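Putative phosphoenolpyruvate-dependent sugar phosphotransferase system (PTS) permease (Klebsiella pneumoniae subsp. pneumoniae, PDB 3MTQ) probably acts as the IIA component of a mannose/fructose-family sugar phosphotransferase system, relaying phosphoryl groups during sugar uptake. Local coordinates at residues A[36-47]-A[110-119]; A[23-31]-A[86-95]. All blocks are in the same frame, centred on the assembly; numbering follows the deposited sequence. Where two conformers were deposited one is given.

In the fold
Interaction 1 and interaction 2 lie on opposite faces of the parallel four-stranded sheet of one alpha/beta domain, their centres about 17 Å apart. Strand 22-29 separates them: Ile25 and Ala27 face helix 90-96 in interaction 2, whereas Phe26 points to the other face and packs beneath interaction 1, its CZ lying 3.6 Å from Ile115 CG2. Tyr24 likewise meets Leu119. A short turn leads from strand 22-29 into helix 32-44, which carries the first half of interaction 1. His29, at the end of the strand, is the probable phosphorylation site by analogy with mannose-type IIA domains and belongs to interaction 2. Both contacts also border the second subunit.

Interaction 1 of 2, residues A[36-47]-A[110-119]; sequences LLNSVELILGKQ and LNLPLIIDLL
Leu112 lays its isobutyl group over helix 36-44, a knob in the hole formed by Leu36, Ser39, Val40 and Ile43. With CG anti to the backbone N (chi1 -170°), the side chain bends across toward the neighbouring helix and its two methyls divide the work. CD1 lies alongside Val40, the two side chains running opposite ways, 3.7 Å from Val40 CG2, while CD2 meets Ile43 CD1 tip to tip at 3.9 Å. Ser39 lines the hole with its CB; a small residue suits this place, and its OG is turned to a hydrogen bond with His29 O of the second subunit.

Val40 packs with both its methyls. Its CG2 also touches Ile115 CG2, 3.7 Å away, and its CG1 reaches Leu119 CD1 at 3.6 Å, so that a short beta-branched side chain fills the angle between two successive turns of helix 112-119. At one end Leu36 sends CD2 to within 3.5 Å of Leu110 CD2 and CD1 over the first turn of the opposite helix. At the other, Leu44 crosses Leu119 obliquely, CD1 to CD1 at 3.6 Å, and Gln47 lays its amide against the same leucine.

The segment axes approach to 10.2 Å and cross at -47°, as two helices sharing one face of a sheet in an alpha/beta fold. Asn111 caps the start of helix 112-119: its OD1 accepts from Leu114 N, which lies 2.9 Å away and above the carbonyl plane. Gly45, with positive phi, ends helix 36-44, and Glu41 OE2 receives Gln47 N from the turn that follows. These polar bonds run along the chain or to the second subunit, so the helices pair through apolar groups, buried round Leu36, Val40, Leu112 and Ile115 and more open to solvent at Ile43 and Leu44.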
loop_
_atom_site.group_PDB
_atom_site.type_symbol
_atom_site.label_atom_id
_atom_site.label_comp_id
_atom_site.label_asym_id
_atom_site.label_seq_id
_atom_site.Cartn_x
_atom_site.Cartn_y
_atom_site.Cartn_z
ATOM N N LEU A 36 -0.901 6.922 3.230
ATOM C CA LEU A 36 -1.160 5.695 3.999
ATOM C C LEU A 36 -1.393 5.989 5.492
ATOM O O LEU A 36 -2.310 5.457 6.105
ATOM C CB LEU A 36 -0.009 4.672 3.855
ATOM C CG LEU A 36 -0.246 3.316 4.544
ATOM C CD1 LEU A 36 -1.505 2.699 4.024
ATOM C CD2 LEU A 36 0.934 2.432 4.261
ATOM N N LEU A 37 -0.564 6.851 6.068
ATOM C CA LEU A 37 -0.766 7.299 7.456
ATOM C C LEU A 37 -2.150 7.943 7.611
ATOM O O LEU A 37 -2.785 7.793 8.615
ATOM C CB LEU A 37 0.353 8.246 7.892
ATOM C CG LEU A 37 0.239 8.767 9.330
ATOM C CD1 LEU A 37 0.280 7.602 10.291
ATOM C CD2 LEU A 37 1.379 9.770 9.602
ATOM N N ASN A 38 -2.593 8.670 6.600
ATOM C CA ASN A 38 -3.949 9.242 6.594
ATOM C C ASN A 38 -5.027 8.168 6.733
ATOM O O ASN A 38 -5.923 8.274 7.576
ATOM C CB ASN A 38 -4.142 10.116 5.362
ATOM C CG ASN A 38 -5.431 10.867 5.380
ATOM O OD1 ASN A 38 -6.134 10.929 4.364
ATOM N ND2 ASN A 38 -5.762 11.460 6.530
ATOM N N SER A 39 -4.908 7.099 5.953
ATOM C CA SER A 39 -5.818 5.965 6.031
ATOM C C SER A 39 -5.879 5.365 7.433
ATOM O O SER A 39 -6.974 5.118 7.969
ATOM C CB SER A 39 -5.407 4.898 5.029
ATOM O OG SER A 39 -5.598 5.347 3.704
ATOM N N VAL A 40 -4.701 5.116 7.977
ATOM C CA VAL A 40 -4.507 4.468 9.265
ATOM C C VAL A 40 -5.172 5.305 10.337
ATOM O O VAL A 40 -5.817 4.804 11.233
ATOM C CB VAL A 40 -3.001 4.306 9.562
ATOM C CG1 VAL A 40 -2.739 3.887 11.050
ATOM C CG2 VAL A 40 -2.304 3.370 8.526
ATOM N N GLU A 41 -4.992 6.617 10.240
ATOM C CA GLU A 41 -5.499 7.515 11.264
ATOM C C GLU A 41 -6.994 7.735 11.200
ATOM O O GLU A 41 -7.625 7.963 12.215
ATOM C CB GLU A 41 -4.764 8.825 11.196
ATOM C CG GLU A 41 -3.308 8.696 11.622
ATOM C CD GLU A 41 -2.635 10.058 11.750
ATOM O OE1 GLU A 41 -3.069 10.985 11.030
ATOM O OE2 GLU A 41 -1.689 10.182 12.579
ATOM N N LEU A 42 -7.560 7.653 10.011
ATOM C CA LEU A 42 -9.008 7.643 9.842
ATOM C C LEU A 42 -9.600 6.390 10.450
ATOM O O LEU A 42 -10.755 6.382 10.890
ATOM C CB LEU A 42 -9.382 7.719 8.354
ATOM C CG LEU A 42 -9.040 9.057 7.696
ATOM C CD1 LEU A 42 -9.179 8.977 6.174
ATOM C CD2 LEU A 42 -9.941 10.106 8.279
ATOM N N ILE A 43 -8.824 5.325 10.475
ATOM C CA ILE A 43 -9.358 4.085 11.036
ATOM C C ILE A 43 -9.072 3.931 12.528
ATOM O O ILE A 43 -9.983 3.588 13.266
ATOM C CB ILE A 43 -8.891 2.806 10.270
ATOM C CG1 ILE A 43 -9.451 2.784 8.835
ATOM C CG2 ILE A 43 -9.365 1.584 11.052
ATOM C CD1 ILE A 43 -8.651 1.917 7.817
ATOM N N LEU A 44 -7.828 4.154 12.963
ATOM C CA LEU A 44 -7.384 3.872 14.344
ATOM C C LEU A 44 -7.046 5.110 15.166
ATOM O O LEU A 44 -6.514 4.989 16.256
ATOM C CB LEU A 44 -6.178 2.920 14.368
ATOM C CG LEU A 44 -6.370 1.509 13.826
ATOM C CD1 LEU A 44 -5.028 0.752 13.874
ATOM C CD2 LEU A 44 -7.430 0.779 14.588
ATOM N N GLY A 45 -7.362 6.293 14.636
ATOM C CA GLY A 45 -6.990 7.568 15.267
ATOM C C GLY A 45 -5.519 8.000 15.045
ATOM O O GLY A 45 -4.693 7.232 14.558
ATOM N N LYS A 46 -5.193 9.226 15.458
ATOM C CA LYS A 46 -3.850 9.792 15.271
ATOM C C LYS A 46 -2.718 8.900 15.792
ATOM O O LYS A 46 -2.840 8.259 16.820
ATOM C CB LYS A 46 -3.751 11.219 15.868
ATOM C CG LYS A 46 -4.063 12.335 14.841
ATOM C CD LYS A 46 -4.857 13.512 15.430
ATOM C CE LYS A 46 -5.311 14.538 14.331
ATOM N NZ LYS A 46 -6.686 15.166 14.601
ATOM N N GLN A 47 -1.625 8.874 15.040
ATOM C CA GLN A 47 -0.525 7.986 15.319
ATOM C C GLN A 47 0.768 8.749 15.589
ATOM O O GLN A 47 1.609 8.905 14.718
ATOM C CB GLN A 47 -0.357 6.982 14.173
ATOM C CG GLN A 47 -1.576 6.058 13.964
ATOM C CD GLN A 47 -1.813 5.111 15.136
ATOM O OE1 GLN A 47 -0.861 4.641 15.768
ATOM N NE2 GLN A 47 -3.102 4.842 15.452
ATOM N N LEU A 110 4.824 -1.593 1.952
ATOM C CA LEU A 110 3.774 -0.899 2.626
ATOM C C LEU A 110 2.389 -1.163 2.088
ATOM O O LEU A 110 2.155 -1.144 0.873
ATOM C CB LEU A 110 3.982 0.613 2.472
ATOM C CG LEU A 110 4.809 1.446 3.396
ATOM C CD1 LEU A 110 4.704 2.841 2.807
ATOM C CD2 LEU A 110 4.280 1.433 4.827
ATOM N N ASN A 111 1.459 -1.370 3.010
ATOM C CA ASN A 111 0.065 -1.600 2.692
ATOM C C ASN A 111 -0.738 -1.477 3.957
ATOM O O ASN A 111 -0.196 -1.538 5.059
ATOM C CB ASN A 111 -0.136 -3.002 2.010
ATOM C CG ASN A 111 0.097 -4.161 2.950
ATOM O OD1 ASN A 111 -0.788 -4.537 3.743
ATOM N ND2 ASN A 111 1.276 -4.783 2.849
ATOM N N LEU A 112 -2.009 -1.207 3.810
ATOM C CA LEU A 112 -2.873 -0.910 4.932
ATOM C C LEU A 112 -3.131 -2.110 5.829
ATOM O O LEU A 112 -2.996 -2.042 7.050
ATOM C CB LEU A 112 -4.200 -0.337 4.447
ATOM C CG LEU A 112 -5.152 0.252 5.496
ATOM C CD1 LEU A 112 -4.519 1.128 6.639
ATOM C CD2 LEU A 112 -6.322 1.002 4.789
ATOM N N PRO A 113 -3.463 -3.238 5.225
ATOM C CA PRO A 113 -3.732 -4.310 6.177
ATOM C C PRO A 113 -2.539 -4.564 7.096
ATOM O O PRO A 113 -2.716 -4.821 8.301
ATOM C CB PRO A 113 -3.978 -5.542 5.283
ATOM C CG PRO A 113 -3.945 -5.079 3.843
ATOM C CD PRO A 113 -3.825 -3.534 3.834
ATOM N N LEU A 114 -1.327 -4.544 6.559
ATOM C CA LEU A 114 -0.099 -4.764 7.362
ATOM C C LEU A 114 0.026 -3.847 8.548
ATOM O O LEU A 114 0.238 -4.265 9.696
ATOM C CB LEU A 114 1.145 -4.655 6.495
ATOM C CG LEU A 114 2.495 -4.699 7.203
ATOM C CD1 LEU A 114 2.682 -6.095 7.827
ATOM C CD2 LEU A 114 3.597 -4.389 6.202
ATOM N N ILE A 115 -0.137 -2.554 8.285
ATOM C CA ILE A 115 -0.117 -1.598 9.344
ATOM C C ILE A 115 -1.208 -1.772 10.416
ATOM O O ILE A 115 -0.921 -1.714 11.612
ATOM C CB ILE A 115 -0.136 -0.161 8.738
ATOM C CG1 ILE A 115 0.985 -0.021 7.725
ATOM C CG2 ILE A 115 -0.015 0.826 9.883
ATOM C CD1 ILE A 115 2.310 -0.496 8.228
ATOM N N ILE A 116 -2.433 -2.053 10.011
ATOM C CA ILE A 116 -3.524 -2.310 10.943
ATOM C C ILE A 116 -3.229 -3.533 11.846
ATOM O O ILE A 116 -3.434 -3.502 13.075
ATOM C CB ILE A 116 -4.850 -2.515 10.190
ATOM C CG1 ILE A 116 -5.291 -1.189 9.546
ATOM C CG2 ILE A 116 -5.938 -2.975 11.143
ATOM C CD1 ILE A 116 -5.225 -0.048 10.523
ATOM N N ASP A 117 -2.741 -4.616 11.242
ATOM C CA ASP A 117 -2.403 -5.826 12.013
ATOM C C ASP A 117 -1.289 -5.575 13.035
ATOM O O ASP A 117 -1.361 -6.041 14.184
ATOM C CB ASP A 117 -2.006 -6.995 11.105
ATOM C CG ASP A 117 -2.316 -8.352 11.735
ATOM O OD1 ASP A 117 -3.520 -8.632 11.881
ATOM O OD2 ASP A 117 -1.391 -9.126 12.111
ATOM N N LEU A 118 -0.251 -4.851 12.630
ATOM C CA LEU A 118 0.841 -4.442 13.521
ATOM C C LEU A 118 0.332 -3.609 14.707
ATOM O O LEU A 118 0.730 -3.840 15.855
ATOM C CB LEU A 118 1.909 -3.650 12.754
ATOM C CG LEU A 118 2.785 -4.488 11.808
ATOM C CD1 LEU A 118 3.630 -3.639 10.818
ATOM C CD2 LEU A 118 3.660 -5.393 12.663
ATOM N N LEU A 119 -0.543 -2.641 14.436
ATOM C CA LEU A 119 -1.031 -1.768 15.484
ATOM C C LEU A 119 -1.972 -2.466 16.486
ATOM O O LEU A 119 -1.845 -2.231 17.695
ATOM C CB LEU A 119 -1.664 -0.507 14.871
ATOM C CG LEU A 119 -0.705 0.458 14.161
ATOM C CD1 LEU A 119 -1.534 1.598 13.494
ATOM C CD2 LEU A 119 0.384 1.042 15.082
#

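Interaction 2 of 2, residues A[23-31]-A[86-95]; sequences HYIFASHGS and IFAGSVNNEF
Val91 presses its CG2 methyl over one face of the His29 imidazole, a CH-pi contact with 4.0 Å to the ring centroid and only 17° off the ring normal. The methyl sits offset toward the rim. Gly89 and the backbone of Ser90 lie at the ring's edge, near its plane; with no side chain, glycine lets the start of helix 90-95 come close beside the imidazole.

The apolar packing lies deeper along the strand. Val91 CG1 lies anti to the backbone N (chi1 177°), which directs it to Ala27 CB at 3.6 Å while CG2 remains over the histidine. Phe95, one turn further on, brings CE2 to 3.5 Å from the same alanine methyl, and its CZ borders Ile25 CG2. Alanine is small enough for both larger side chains to converge on it.

Helix 90-96 thus covers the face of the parallel sheet away from helix 32-44, in the open alpha/beta fold of the mannose-type IIA domains. A histidine at the end of the first strand is consistent with the residue phosphorylated in that family.

Polar links gather round His29 and the turn after the strand. One water lies 2.9 Å from His29 NE2 and accepts from Ser90 N, also at 2.9 Å, where the helix begins. ND1, on the other side of the ring, is hydrogen-bonded to Asp85 OD2, whose carboxylate helps hold the imidazole's rotation. Ser28 OG donates to Gly30 O at 2.7 Å and also bonds Ala33 N, tying down the turn after the strand. In the other segment, a type II beta turn from Ile86 to Gly89 leads into the helix, with Gly89 at its N-cap position.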
loop_
_atom_site.group_PDB
_atom_site.type_symbol
_atom_site.label_atom_id
_atom_site.label_comp_id
_atom_site.label_asym_id
_atom_site.label_seq_id
_atom_site.Cartn_x
_atom_site.Cartn_y
_atom_site.Cartn_z
ATOM N N HIS A 23 8.821 2.529 17.595
ATOM C CA HIS A 23 8.624 3.595 16.644
ATOM C C HIS A 23 8.473 2.997 15.246
ATOM O O HIS A 23 9.073 1.962 14.939
ATOM C CB HIS A 23 9.811 4.562 16.613
ATOM C CG HIS A 23 10.257 5.062 17.955
ATOM N ND1 HIS A 23 9.748 6.210 18.529
ATOM C CD2 HIS A 23 11.239 4.629 18.784
ATOM C CE1 HIS A 23 10.361 6.428 19.678
ATOM N NE2 HIS A 23 11.274 5.488 19.851
ATOM N N TYR A 24 7.640 3.628 14.422
ATOM C CA TYR A 24 7.433 3.182 13.041
ATOM C C TYR A 24 7.828 4.283 12.059
ATOM O O TYR A 24 7.581 5.490 12.314
ATOM C CB TYR A 24 5.968 2.785 12.805
ATOM C CG TYR A 24 5.360 1.832 13.824
ATOM C CD1 TYR A 24 5.192 0.476 13.537
ATOM C CD2 TYR A 24 4.926 2.292 15.059
ATOM C CE1 TYR A 24 4.628 -0.381 14.455
ATOM C CE2 TYR A 24 4.369 1.438 15.991
ATOM C CZ TYR A 24 4.222 0.099 15.683
ATOM O OH TYR A 24 3.646 -0.714 16.632
ATOM N N ILE A 25 8.447 3.878 10.950
ATOM C CA ILE A 25 8.761 4.773 9.846
ATOM C C ILE A 25 8.079 4.176 8.596
ATOM O O ILE A 25 8.226 2.952 8.290
ATOM C CB ILE A 25 10.251 4.918 9.557
ATOM C CG1 ILE A 25 10.982 5.624 10.686
ATOM C CG2 ILE A 25 10.446 5.647 8.197
ATOM C CD1 ILE A 25 12.506 5.462 10.605
ATOM N N PHE A 26 7.270 4.990 7.951
ATOM C CA PHE A 26 6.776 4.682 6.617
ATOM C C PHE A 26 7.650 5.449 5.677
ATOM O O PHE A 26 7.781 6.711 5.786
ATOM C CB PHE A 26 5.322 5.087 6.344
ATOM C CG PHE A 26 4.278 4.448 7.236
ATOM C CD1 PHE A 26 4.559 3.371 8.086
ATOM C CD2 PHE A 26 2.970 4.918 7.164
ATOM C CE1 PHE A 26 3.556 2.838 8.893
ATOM C CE2 PHE A 26 1.972 4.366 7.949
ATOM C CZ PHE A 26 2.263 3.338 8.811
ATOM N N ALA A 27 8.276 4.717 4.758
ATOM C CA ALA A 27 9.195 5.312 3.800
ATOM C C ALA A 27 8.822 5.006 2.352
ATOM O O ALA A 27 8.649 3.863 1.951
ATOM C CB ALA A 27 10.629 4.941 4.095
ATOM N N SER A 28 8.641 6.049 1.566
ATOM C CA SER A 28 8.179 5.861 0.170
ATOM C C SER A 28 8.791 6.827 -0.835
ATOM O O SER A 28 9.260 7.921 -0.473
ATOM C CB SER A 28 6.641 5.954 0.111
ATOM O OG SER A 28 6.208 7.327 0.315
ATOM N N HIS A 29 8.753 6.405 -2.106
ATOM C CA HIS A 29 8.882 7.323 -3.242
ATOM C C HIS A 29 7.668 8.225 -3.189
ATOM O O HIS A 29 6.536 7.810 -3.208
ATOM C CB HIS A 29 8.899 6.575 -4.589
ATOM C CG HIS A 29 10.081 5.676 -4.801
ATOM N ND1 HIS A 29 10.178 4.422 -4.229
ATOM C CD2 HIS A 29 11.164 5.811 -5.601
ATOM C CE1 HIS A 29 11.302 3.851 -4.623
ATOM N NE2 HIS A 29 11.908 4.660 -5.476
ATOM N N GLY A 30 7.855 9.537 -3.087
ATOM C CA GLY A 30 6.682 10.359 -3.117
ATOM C C GLY A 30 5.834 10.302 -1.860
ATOM O O GLY A 30 6.257 9.798 -0.811
ATOM N N SER A 31 4.608 10.791 -1.982
ATOM C CA SER A 31 3.752 11.061 -0.832
ATOM C C SER A 31 2.923 9.878 -0.325
ATOM O O SER A 31 2.142 9.998 0.626
ATOM C CB SER A 31 2.837 12.233 -1.157
ATOM O OG SER A 31 2.042 11.979 -2.302
ATOM N N ILE A 86 8.631 -0.333 -1.539
ATOM C CA ILE A 86 8.945 -1.496 -2.402
ATOM C C ILE A 86 10.356 -1.991 -2.284
ATOM O O ILE A 86 11.327 -1.253 -2.276
ATOM C CB ILE A 86 8.582 -1.186 -3.907
ATOM C CG1 ILE A 86 8.742 -2.380 -4.817
ATOM C CG2 ILE A 86 9.429 -0.023 -4.476
ATOM C CD1 ILE A 86 8.065 -2.197 -6.195
ATOM N N PHE A 87 10.464 -3.331 -2.251
ATOM C CA PHE A 87 11.722 -3.986 -2.209
ATOM C C PHE A 87 12.529 -3.731 -3.507
ATOM O O PHE A 87 11.983 -3.771 -4.627
ATOM C CB PHE A 87 11.512 -5.522 -1.974
ATOM C CG PHE A 87 12.821 -6.283 -1.780
ATOM C CD1 PHE A 87 13.431 -6.352 -0.535
ATOM C CD2 PHE A 87 13.456 -6.888 -2.869
ATOM C CE1 PHE A 87 14.661 -7.040 -0.362
ATOM C CE2 PHE A 87 14.680 -7.577 -2.713
ATOM C CZ PHE A 87 15.286 -7.633 -1.456
ATOM N N ALA A 88 13.821 -3.467 -3.362
ATOM C CA ALA A 88 14.730 -3.255 -4.530
ATOM C C ALA A 88 14.623 -1.838 -5.107
ATOM O O ALA A 88 15.447 -1.429 -5.948
ATOM C CB ALA A 88 14.492 -4.258 -5.620
ATOM N N GLY A 89 13.598 -1.111 -4.695
ATOM C CA GLY A 89 13.545 0.314 -4.966
ATOM C C GLY A 89 14.594 1.062 -4.173
ATOM O O GLY A 89 15.115 0.556 -3.173
ATOM N N SER A 90 14.845 2.313 -4.566
ATOM C CA SER A 90 15.884 3.122 -3.939
ATOM C C SER A 90 15.627 3.473 -2.483
ATOM O O SER A 90 16.578 3.603 -1.712
ATOM C CB SER A 90 16.167 4.407 -4.717
ATOM O OG SER A 90 16.906 4.140 -5.899
ATOM N N VAL A 91 14.374 3.659 -2.104
ATOM C CA VAL A 91 14.070 3.924 -0.712
ATOM C C VAL A 91 14.384 2.717 0.160
ATOM O O VAL A 91 15.098 2.846 1.151
ATOM C CB VAL A 91 12.639 4.374 -0.537
ATOM C CG1 VAL A 91 12.333 4.576 0.939
ATOM C CG2 VAL A 91 12.372 5.666 -1.351
ATOM N N ASN A 92 13.942 1.515 -0.239
ATOM C CA ASN A 92 14.295 0.362 0.573
ATOM C C ASN A 92 15.808 0.233 0.655
ATOM O O ASN A 92 16.370 -0.028 1.720
ATOM C CB ASN A 92 13.720 -0.941 0.033
ATOM C CG ASN A 92 13.793 -2.076 1.054
ATOM O OD1 ASN A 92 13.074 -2.068 2.048
ATOM N ND2 ASN A 92 14.657 -3.076 0.803
ATOM N N ASN A 93 16.462 0.394 -0.479
ATOM C CA ASN A 93 17.922 0.251 -0.575
ATOM C C ASN A 93 18.648 1.098 0.474
ATOM O O ASN A 93 19.562 0.661 1.134
ATOM C CB ASN A 93 18.457 0.599 -1.993
ATOM C CG ASN A 93 17.990 -0.380 -3.101
ATOM O OD1 ASN A 93 17.569 -1.503 -2.838
ATOM N ND2 ASN A 93 18.076 0.066 -4.354
ATOM N N GLU A 94 18.239 2.355 0.629
ATOM C CA GLU A 94 18.901 3.198 1.568
ATOM C C GLU A 94 18.795 2.723 3.027
ATOM O O GLU A 94 19.632 3.089 3.846
ATOM C CB GLU A 94 18.345 4.633 1.423
ATOM C CG GLU A 94 18.745 5.280 0.167
ATOM C CD GLU A 94 20.248 5.537 0.118
ATOM O OE1 GLU A 94 20.847 5.935 1.154
ATOM O OE2 GLU A 94 20.824 5.315 -0.953
ATOM N N PHE A 95 17.807 1.875 3.349
ATOM C CA PHE A 95 17.591 1.426 4.721
ATOM C C PHE A 95 18.277 0.097 5.037
ATOM O O PHE A 95 18.532 -0.203 6.207
ATOM C CB PHE A 95 16.095 1.287 5.020
ATOM C CG PHE A 95 15.416 2.586 5.311
ATOM C CD1 PHE A 95 15.499 3.138 6.569
ATOM C CD2 PHE A 95 14.709 3.258 4.324
ATOM C CE1 PHE A 95 14.880 4.359 6.839
ATOM C CE2 PHE A 95 14.097 4.462 4.579
ATOM C CZ PHE A 95 14.168 5.015 5.836
HETATM O O HOH W 1 13.787 3.167 -7.121
#